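Local structure of uncharacterized protein (Nostoc punctiforme, 2QDR) at residues W67-M72 against I156-N161; D112-V117 against G217-L222; V285-D288 against A293-L296. The protein is of unknown function but adopts the double-stranded beta-helix fold of the cupin superfamily and is a putative dioxygenase. All coordinates share one frame; numbering follows the deposited sequence.

Interaction 1. Residues W67-M72 against I156-N161; sequences WRVRGM and ILWMEN
Trp67 and Trp158 both place CG opposite the backbone N (chi1 174° and -172°), and these extended first torsions bring the two indoles together although the backbones stay apart: the nearest CA atoms, those of Val69 and Glu160, are 10.8 Å from each other. The setting is the double-stranded beta-helix fold, in which strand 154-160 sits between strands 92-98 and 113-117 of an antiparallel sheet, while Trp67 ends strand 64-67 and residues 68-72 begin the loop after it. The tryptophans form a T-shaped (edge-to-face) pair. The six-membered ring of Trp67 presents its edge to the five-membered ring of Trp158, with centroids 5.2 Å apart and planes at 76°. Its leading atom is CH2, which stands 3.9 Å from CE2 of Trp158, over the face of that indole. Val69 adds a second apolar touch, CG2 reaching CZ2 of Trp158 at 4.0 Å in an oblique approach. Val69 also opens a type II beta turn to Met72, closed by the hydrogen bond from Met72 N to Val69 O. Val96, on the neighbouring strand 92-98, packs on both tryptophans. The carboxylate carbon of Glu160 lies at the edge of the Trp158 indole, in its plane: OE2 of Glu160 accepts a weak, bent hydrogen bond from Trp158 NE1 (3.0 Å), and the same oxygen is 4.4 Å from CZ2 of Trp67.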
loop_
_atom_site.group_PDB
_atom_site.type_symbol
_atom_site.label_atom_id
_atom_site.label_comp_id
_atom_site.label_asym_id
_atom_site.label_seq_id
_atom_site.Cartn_x
_atom_site.Cartn_y
_atom_site.Cartn_z
ATOM N N TRP A 67 41.854 34.442 -1.406
ATOM C CA TRP A 67 41.193 33.835 -2.552
ATOM C C TRP A 67 40.158 34.794 -3.110
ATOM O O TRP A 67 39.476 35.487 -2.355
ATOM C CB TRP A 67 40.528 32.521 -2.169
ATOM C CG TRP A 67 39.722 31.920 -3.268
ATOM C CD1 TRP A 67 40.191 31.263 -4.371
ATOM C CD2 TRP A 67 38.297 31.898 -3.362
ATOM N NE1 TRP A 67 39.142 30.841 -5.150
ATOM C CE2 TRP A 67 37.968 31.217 -4.553
ATOM C CE3 TRP A 67 37.269 32.393 -2.558
ATOM C CZ2 TRP A 67 36.652 31.012 -4.956
ATOM C CZ3 TRP A 67 35.959 32.194 -2.962
ATOM C CH2 TRP A 67 35.662 31.508 -4.150
ATOM N N ARG A 68 40.036 34.807 -4.436
ATOM C CA ARG A 68 39.126 35.688 -5.129
ATOM C C ARG A 68 38.744 35.032 -6.456
ATOM O O ARG A 68 39.605 34.442 -7.103
ATOM C CB ARG A 68 39.872 36.993 -5.377
ATOM C CG ARG A 68 39.026 38.217 -5.677
ATOM C CD ARG A 68 39.909 39.427 -6.005
ATOM N NE ARG A 68 41.086 39.526 -5.126
ATOM C CZ ARG A 68 41.099 39.952 -3.857
ATOM N NH1 ARG A 68 39.985 40.300 -3.224
ATOM N NH2 ARG A 68 42.252 39.987 -3.191
ATOM N N VAL A 69 37.466 35.108 -6.845
ATOM C CA VAL A 69 37.003 34.496 -8.102
ATOM C C VAL A 69 37.564 35.292 -9.278
ATOM O O VAL A 69 37.479 36.514 -9.271
ATOM C CB VAL A 69 35.472 34.427 -8.182
ATOM C CG1 VAL A 69 35.008 33.862 -9.541
ATOM C CG2 VAL A 69 34.916 33.578 -7.052
ATOM N N ARG A 70 38.143 34.605 -10.269
ATOM C CA ARG A 70 38.753 35.269 -11.441
ATOM C C ARG A 70 37.699 36.130 -12.145
ATOM O O ARG A 70 36.567 35.680 -12.334
ATOM C CB ARG A 70 39.397 34.246 -12.405
ATOM C CG ARG A 70 40.276 34.882 -13.525
ATOM C CD ARG A 70 41.021 33.840 -14.379
ATOM N N GLY A 71 38.054 37.379 -12.459
ATOM C CA GLY A 71 37.143 38.329 -13.105
ATOM C C GLY A 71 36.436 39.281 -12.142
ATOM O O GLY A 71 35.919 40.309 -12.567
HETATM N N MSE A 72 36.417 38.954 -10.851
HETATM C CA MSE A 72 35.790 39.765 -9.822
HETATM C C MSE A 72 36.559 41.064 -9.658
HETATM O O MSE A 72 37.771 41.053 -9.855
HETATM C CB MSE A 72 35.854 38.990 -8.506
HETATM C CG MSE A 72 35.057 39.498 -7.348
HETATM SE SE MSE A 72 33.157 39.152 -7.581
HETATM C CE MSE A 72 33.092 37.220 -7.464
ATOM N N ILE A 156 31.313 27.675 3.234
ATOM C CA ILE A 156 30.549 27.101 2.145
ATOM C C ILE A 156 31.283 26.069 1.298
ATOM O O ILE A 156 32.478 26.209 1.056
ATOM C CB ILE A 156 30.209 28.242 1.119
ATOM C CG1 ILE A 156 29.728 29.533 1.801
ATOM C CG2 ILE A 156 29.159 27.803 0.081
ATOM C CD1 ILE A 156 29.436 30.677 0.840
ATOM N N LEU A 157 30.557 25.044 0.839
ATOM C CA LEU A 157 31.112 24.056 -0.073
ATOM C C LEU A 157 30.929 24.714 -1.434
ATOM O O LEU A 157 29.807 24.819 -1.919
ATOM C CB LEU A 157 30.408 22.704 -0.020
ATOM C CG LEU A 157 30.521 21.910 1.282
ATOM C CD1 LEU A 157 29.665 20.648 1.199
ATOM C CD2 LEU A 157 31.969 21.559 1.603
ATOM N N TRP A 158 32.025 25.203 -2.010
ATOM C CA TRP A 158 32.023 25.887 -3.296
ATOM C C TRP A 158 32.360 24.874 -4.377
ATOM O O TRP A 158 33.489 24.385 -4.433
ATOM C CB TRP A 158 33.043 27.015 -3.258
ATOM C CG TRP A 158 33.042 27.921 -4.424
ATOM C CD1 TRP A 158 33.761 27.786 -5.578
ATOM C CD2 TRP A 158 32.323 29.153 -4.536
ATOM N NE1 TRP A 158 33.516 28.857 -6.410
ATOM C CE2 TRP A 158 32.638 29.708 -5.792
ATOM C CE3 TRP A 158 31.441 29.840 -3.695
ATOM C CZ2 TRP A 158 32.092 30.918 -6.236
ATOM C CZ3 TRP A 158 30.902 31.045 -4.132
ATOM C CH2 TRP A 158 31.225 31.567 -5.395
HETATM N N MSE A 159 31.394 24.581 -5.242
HETATM C CA MSE A 159 31.542 23.569 -6.302
HETATM C C MSE A 159 31.459 24.095 -7.740
HETATM O O MSE A 159 30.376 24.310 -8.265
HETATM C CB MSE A 159 30.467 22.501 -6.064
HETATM C CG MSE A 159 30.736 21.671 -4.824
HETATM SE SE MSE A 159 29.226 20.703 -4.132
HETATM C CE MSE A 159 28.189 22.177 -3.415
ATOM N N GLU A 160 32.618 24.272 -8.362
ATOM C CA GLU A 160 32.743 24.753 -9.741
ATOM C C GLU A 160 32.689 23.520 -10.639
ATOM O O GLU A 160 33.581 22.696 -10.550
ATOM C CB GLU A 160 34.055 25.499 -9.913
ATOM C CG GLU A 160 34.259 26.655 -8.916
ATOM C CD GLU A 160 35.567 27.394 -9.105
ATOM O OE1 GLU A 160 36.321 27.100 -10.063
ATOM O OE2 GLU A 160 35.850 28.277 -8.282
ATOM N N ASN A 161 31.670 23.388 -11.498
ATOM C CA ASN A 161 31.495 22.177 -12.334
ATOM C C ASN A 161 31.733 22.246 -13.841
ATOM O O ASN A 161 32.017 21.216 -14.454
ATOM C CB ASN A 161 30.063 21.664 -12.183
ATOM C CG ASN A 161 29.672 21.369 -10.759
ATOM O OD1 ASN A 161 30.508 21.143 -9.881
ATOM N ND2 ASN A 161 28.373 21.336 -10.528
#

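Interaction 2. Residues D112-V117 against G217-L222; sequences DLEIFV and GGVWLL
Between the two large antiparallel sheets of this cupin-clan protein, strand 113-117 of one faces strand 218-224 of the other, and Glu114 and Phe116 meet Val219 and Leu221 there. The contact is buried, its centre about 5 Å from the centre of the chain. No backbone bond links the strands; the closest CA atoms, of Glu114 and Val219, are 9.7 Å apart, and the strands meet through side chains. Phe116, its CG opposite the backbone N (chi1 -177°), reaches out to Leu221, which comes from the other direction. The methyl CD1 of Leu221 lies obliquely to the ring, 3.8 Å from CE1 and 4.0 Å from CZ of Phe116. Phe282 also meets the Phe116 ring and touches Val219, tying the neighbouring strand 279-285 into the same apolar layer. Two residues earlier on each strand, Glu114 and Val219 run alongside one another, oppositely directed, and OE1 of Glu114 comes 3.4 Å from CG2 of Val219. The carboxylate has its main partners elsewhere: OE1 is hydrogen-bonded to Tyr134 OH, while OE2 makes salt bridges with Arg211 and Arg284 and takes a hydrogen bond from Asn161. Since both arginines belong to strands of the opposing sheet, the buried acid probably helps to hold the two sheets together. The chemistry is thus mixed, a van der Waals contact at the Phe116-Leu221 end and, at the Glu114 end, a cluster of one carboxylate and two arginines, in which the positive charges and hydrogen-bond donors probably stabilise the buried acid.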
loop_
_atom_site.group_PDB
_atom_site.type_symbol
_atom_site.label_atom_id
_atom_site.label_comp_id
_atom_site.label_asym_id
_atom_site.label_seq_id
_atom_site.Cartn_x
_atom_site.Cartn_y
_atom_site.Cartn_z
ATOM N N ASP A 112 28.860 26.131 -14.286
ATOM C CA ASP A 112 27.833 25.736 -13.327
ATOM C C ASP A 112 28.456 25.807 -11.924
ATOM O O ASP A 112 29.589 25.339 -11.730
ATOM C CB ASP A 112 27.294 24.325 -13.595
ATOM C CG ASP A 112 26.589 24.195 -14.930
ATOM O OD1 ASP A 112 26.354 25.214 -15.612
ATOM O OD2 ASP A 112 26.269 23.049 -15.297
ATOM N N LEU A 113 27.723 26.410 -10.981
ATOM C CA LEU A 113 28.167 26.608 -9.601
ATOM C C LEU A 113 27.174 26.088 -8.555
ATOM O O LEU A 113 26.011 26.464 -8.588
ATOM C CB LEU A 113 28.411 28.110 -9.377
ATOM C CG LEU A 113 28.694 28.690 -7.977
ATOM C CD1 LEU A 113 29.811 27.966 -7.228
ATOM C CD2 LEU A 113 29.014 30.171 -8.095
ATOM N N GLU A 114 27.631 25.227 -7.643
ATOM C CA GLU A 114 26.775 24.723 -6.575
ATOM C C GLU A 114 27.340 25.291 -5.289
ATOM O O GLU A 114 28.558 25.404 -5.136
ATOM C CB GLU A 114 26.722 23.214 -6.508
ATOM C CG GLU A 114 26.612 22.592 -7.854
ATOM C CD GLU A 114 26.143 21.162 -7.814
ATOM O OE1 GLU A 114 25.162 20.852 -7.104
ATOM O OE2 GLU A 114 26.726 20.363 -8.554
ATOM N N ILE A 115 26.437 25.640 -4.378
ATOM C CA ILE A 115 26.759 26.243 -3.103
ATOM C C ILE A 115 25.977 25.545 -2.018
ATOM O O ILE A 115 24.789 25.342 -2.195
ATOM C CB ILE A 115 26.366 27.743 -3.160
ATOM C CG1 ILE A 115 27.216 28.475 -4.204
ATOM C CG2 ILE A 115 26.499 28.461 -1.810
ATOM C CD1 ILE A 115 26.853 29.924 -4.371
ATOM N N PHE A 116 26.641 25.196 -0.914
ATOM C CA PHE A 116 26.004 24.562 0.239
ATOM C C PHE A 116 26.612 25.174 1.499
ATOM O O PHE A 116 27.802 25.004 1.745
ATOM C CB PHE A 116 26.169 23.049 0.237
ATOM C CG PHE A 116 25.453 22.380 1.375
ATOM C CD1 PHE A 116 24.111 22.071 1.266
ATOM C CD2 PHE A 116 26.110 22.087 2.562
ATOM C CE1 PHE A 116 23.430 21.462 2.313
ATOM C CE2 PHE A 116 25.444 21.486 3.618
ATOM C CZ PHE A 116 24.098 21.163 3.490
ATOM N N VAL A 117 25.782 25.822 2.316
ATOM C CA VAL A 117 26.250 26.523 3.522
ATOM C C VAL A 117 26.512 25.596 4.709
ATOM O O VAL A 117 25.600 24.939 5.198
ATOM C CB VAL A 117 25.243 27.617 3.944
ATOM C CG1 VAL A 117 25.736 28.389 5.190
ATOM C CG2 VAL A 117 24.981 28.581 2.778
ATOM N N GLY A 217 21.800 11.301 -11.861
ATOM C CA GLY A 217 22.810 11.567 -10.830
ATOM C C GLY A 217 22.319 12.766 -10.022
ATOM O O GLY A 217 21.322 13.386 -10.380
ATOM N N GLY A 218 22.984 13.109 -8.931
ATOM C CA GLY A 218 22.518 14.252 -8.159
ATOM C C GLY A 218 23.225 14.601 -6.875
ATOM O O GLY A 218 24.321 14.127 -6.602
ATOM N N VAL A 219 22.561 15.462 -6.112
ATOM C CA VAL A 219 23.028 15.955 -4.846
ATOM C C VAL A 219 21.960 15.678 -3.824
ATOM O O VAL A 219 20.770 15.872 -4.111
ATOM C CB VAL A 219 23.171 17.475 -4.874
ATOM C CG1 VAL A 219 23.929 17.969 -3.633
ATOM C CG2 VAL A 219 23.878 17.902 -6.126
ATOM N N TRP A 220 22.368 15.254 -2.633
ATOM C CA TRP A 220 21.420 14.996 -1.548
ATOM C C TRP A 220 22.101 14.931 -0.198
ATOM O O TRP A 220 23.316 14.808 -0.123
ATOM C CB TRP A 220 20.659 13.679 -1.757
ATOM C CG TRP A 220 21.517 12.453 -1.758
ATOM C CD1 TRP A 220 22.017 11.788 -0.666
ATOM C CD2 TRP A 220 21.925 11.706 -2.898
ATOM N NE1 TRP A 220 22.745 10.697 -1.067
ATOM C CE2 TRP A 220 22.705 10.621 -2.434
ATOM C CE3 TRP A 220 21.712 11.847 -4.272
ATOM C CZ2 TRP A 220 23.267 9.678 -3.295
ATOM C CZ3 TRP A 220 22.279 10.915 -5.127
ATOM C CH2 TRP A 220 23.045 9.839 -4.632
ATOM N N LEU A 221 21.287 15.026 0.844
ATOM C CA LEU A 221 21.716 14.897 2.225
ATOM C C LEU A 221 21.315 13.503 2.626
ATOM O O LEU A 221 20.206 13.077 2.289
ATOM C CB LEU A 221 21.080 15.932 3.154
ATOM C CG LEU A 221 21.813 17.265 3.330
ATOM C CD1 LEU A 221 22.380 17.814 2.032
ATOM C CD2 LEU A 221 20.884 18.267 3.990
ATOM N N LEU A 222 22.225 12.793 3.302
ATOM C CA LEU A 222 22.002 11.429 3.784
ATOM C C LEU A 222 22.021 11.437 5.303
ATOM O O LEU A 222 22.991 11.898 5.906
ATOM C CB LEU A 222 23.090 10.476 3.286
ATOM C CG LEU A 222 22.994 8.985 3.676
ATOM C CD1 LEU A 222 21.790 8.334 3.050
ATOM C CD2 LEU A 222 24.260 8.234 3.267
#

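Interaction 3. Residues V285-D288 against A293-L296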
loop_
_atom_site.group_PDB
_atom_site.type_symbol
_atom_site.label_atom_id
_atom_site.label_comp_id
_atom_site.label_asym_id
_atom_site.label_seq_id
_atom_site.Cartn_x
_atom_site.Cartn_y
_atom_site.Cartn_z
ATOM N N VAL A 285 26.660 12.417 -6.305
ATOM C CA VAL A 285 26.926 11.239 -7.165
ATOM C C VAL A 285 26.534 11.501 -8.614
ATOM O O VAL A 285 25.439 11.991 -8.853
ATOM C CB VAL A 285 26.146 9.995 -6.622
ATOM C CG1 VAL A 285 26.315 8.771 -7.509
ATOM C CG2 VAL A 285 26.586 9.654 -5.216
ATOM N N ASP A 286 27.383 11.112 -9.573
ATOM C CA ASP A 286 27.133 11.373 -11.019
ATOM C C ASP A 286 26.496 10.211 -11.808
ATOM O O ASP A 286 26.690 10.108 -13.022
ATOM C CB ASP A 286 28.431 11.853 -11.720
ATOM C CG ASP A 286 29.481 10.744 -11.941
ATOM O OD1 ASP A 286 29.394 9.636 -11.369
ATOM O OD2 ASP A 286 30.419 11.004 -12.729
ATOM N N ARG A 287 25.715 9.367 -11.138
ATOM C CA ARG A 287 25.062 8.234 -11.798
ATOM C C ARG A 287 23.777 7.869 -11.084
ATOM O O ARG A 287 23.672 8.052 -9.880
ATOM C CB ARG A 287 25.991 7.015 -11.830
ATOM C CG ARG A 287 25.381 5.813 -12.539
ATOM C CD ARG A 287 26.338 4.696 -12.767
ATOM N NE ARG A 287 25.715 3.700 -13.629
ATOM C CZ ARG A 287 26.332 2.681 -14.232
ATOM N NH1 ARG A 287 27.641 2.481 -14.116
ATOM N NH2 ARG A 287 25.616 1.862 -15.001
ATOM N N ASP A 288 22.808 7.356 -11.844
ATOM C CA ASP A 288 21.529 6.923 -11.315
ATOM C C ASP A 288 21.733 5.570 -10.657
ATOM O O ASP A 288 21.988 4.576 -11.353
ATOM C CB ASP A 288 20.504 6.815 -12.447
ATOM C CG ASP A 288 19.110 6.400 -11.971
ATOM O OD1 ASP A 288 18.837 6.325 -10.753
ATOM O OD2 ASP A 288 18.262 6.146 -12.842
ATOM N N ALA A 293 22.406 -3.627 -10.599
ATOM C CA ALA A 293 23.868 -3.780 -10.590
ATOM C C ALA A 293 24.672 -2.460 -10.577
ATOM O O ALA A 293 25.758 -2.383 -11.166
ATOM C CB ALA A 293 24.316 -4.693 -11.767
ATOM N N THR A 294 24.137 -1.436 -9.912
ATOM C CA THR A 294 24.814 -0.126 -9.796
ATOM C C THR A 294 25.574 0.016 -8.467
ATOM O O THR A 294 26.476 0.833 -8.394
ATOM C CB THR A 294 23.849 1.082 -9.983
ATOM O OG1 THR A 294 22.802 1.041 -9.003
ATOM C CG2 THR A 294 23.256 1.089 -11.407
ATOM N N VAL A 295 25.168 -0.704 -7.414
ATOM C CA VAL A 295 25.855 -0.695 -6.112
ATOM C C VAL A 295 25.930 -2.173 -5.808
ATOM O O VAL A 295 24.911 -2.804 -5.531
ATOM C CB VAL A 295 25.122 0.092 -5.023
ATOM C CG1 VAL A 295 25.943 0.131 -3.719
ATOM C CG2 VAL A 295 24.853 1.513 -5.495
ATOM N N LEU A 296 27.141 -2.721 -5.871
ATOM C CA LEU A 296 27.376 -4.149 -5.705
ATOM C C LEU A 296 27.978 -4.505 -4.357
ATOM O O LEU A 296 29.121 -4.136 -4.082
ATOM C CB LEU A 296 28.344 -4.608 -6.808
ATOM C CG LEU A 296 28.090 -4.095 -8.231
ATOM C CD1 LEU A 296 29.174 -4.587 -9.191
ATOM C CD2 LEU A 296 26.724 -4.511 -8.694
#
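Arg287 and Asp288, which meet Thr294 across a short loop, follow directly on Val285 and Asp286. Val285 closes strand 279-285 and still shares a backbone hydrogen bond with Gly218 of the adjoining strand. At Asp286 the chain leaves the sheet, and OD1 of that residue accepts a hydrogen bond from the backbone N of Asn239. Arg287 then stretches out fully, its chi1 to chi3 all close to 180°, and its NE passes 4.2 Å from CG2 of Thr294, the methyl lying obliquely to the guanidinium. The polar end of this arginine is held elsewhere: NH1 is hydrogen-bonded to Pro237 O, and NH2 makes a weak hydrogen bond to Ser181 O of a neighbouring subunit. The loop is a connection between two sheets of the double-stranded beta-helix fold, since residues 285-288 leave the seven-stranded sheet and residues 293-296 lead into strand 296-298, paired with strand 233-236 in another. At Asp288 the backbone carbonyl does the touching, O lying 3.7 Å from CG2 and 4.2 Å from CB of Thr294. The Asp288 carboxylate looks to the intervening residues instead, OD1 hydrogen-bonded to Ser290 OG and OD2 in a salt bridge with Lys291 NZ. In Thr294 a chi1 of 59° puts CG2 anti to the carbonyl carbon and beside the backbone N, where it meets Asp288 O, while OG1 is hydrogen-bonded to Lys291 O.

In the fold
Interactions 1 and 2 alternate along the chain, and interaction 3 follows both. The first two lie about 15 Å apart between centres and share one antiparallel sheet, in which strands 154-160 and 113-117 are neighbours. Interaction 2 passes across to the second large sheet, where a backbone hydrogen bond between neighbouring strands leads on to interaction 3, about 17 Å away centre to centre. Interactions 1 and 3 stand about 29 Å apart, on opposite sides of the chain's centre. The protein is thus built round two large sheets packed together, with interaction 2 at their meeting and interactions 1 and 3 at outer loops.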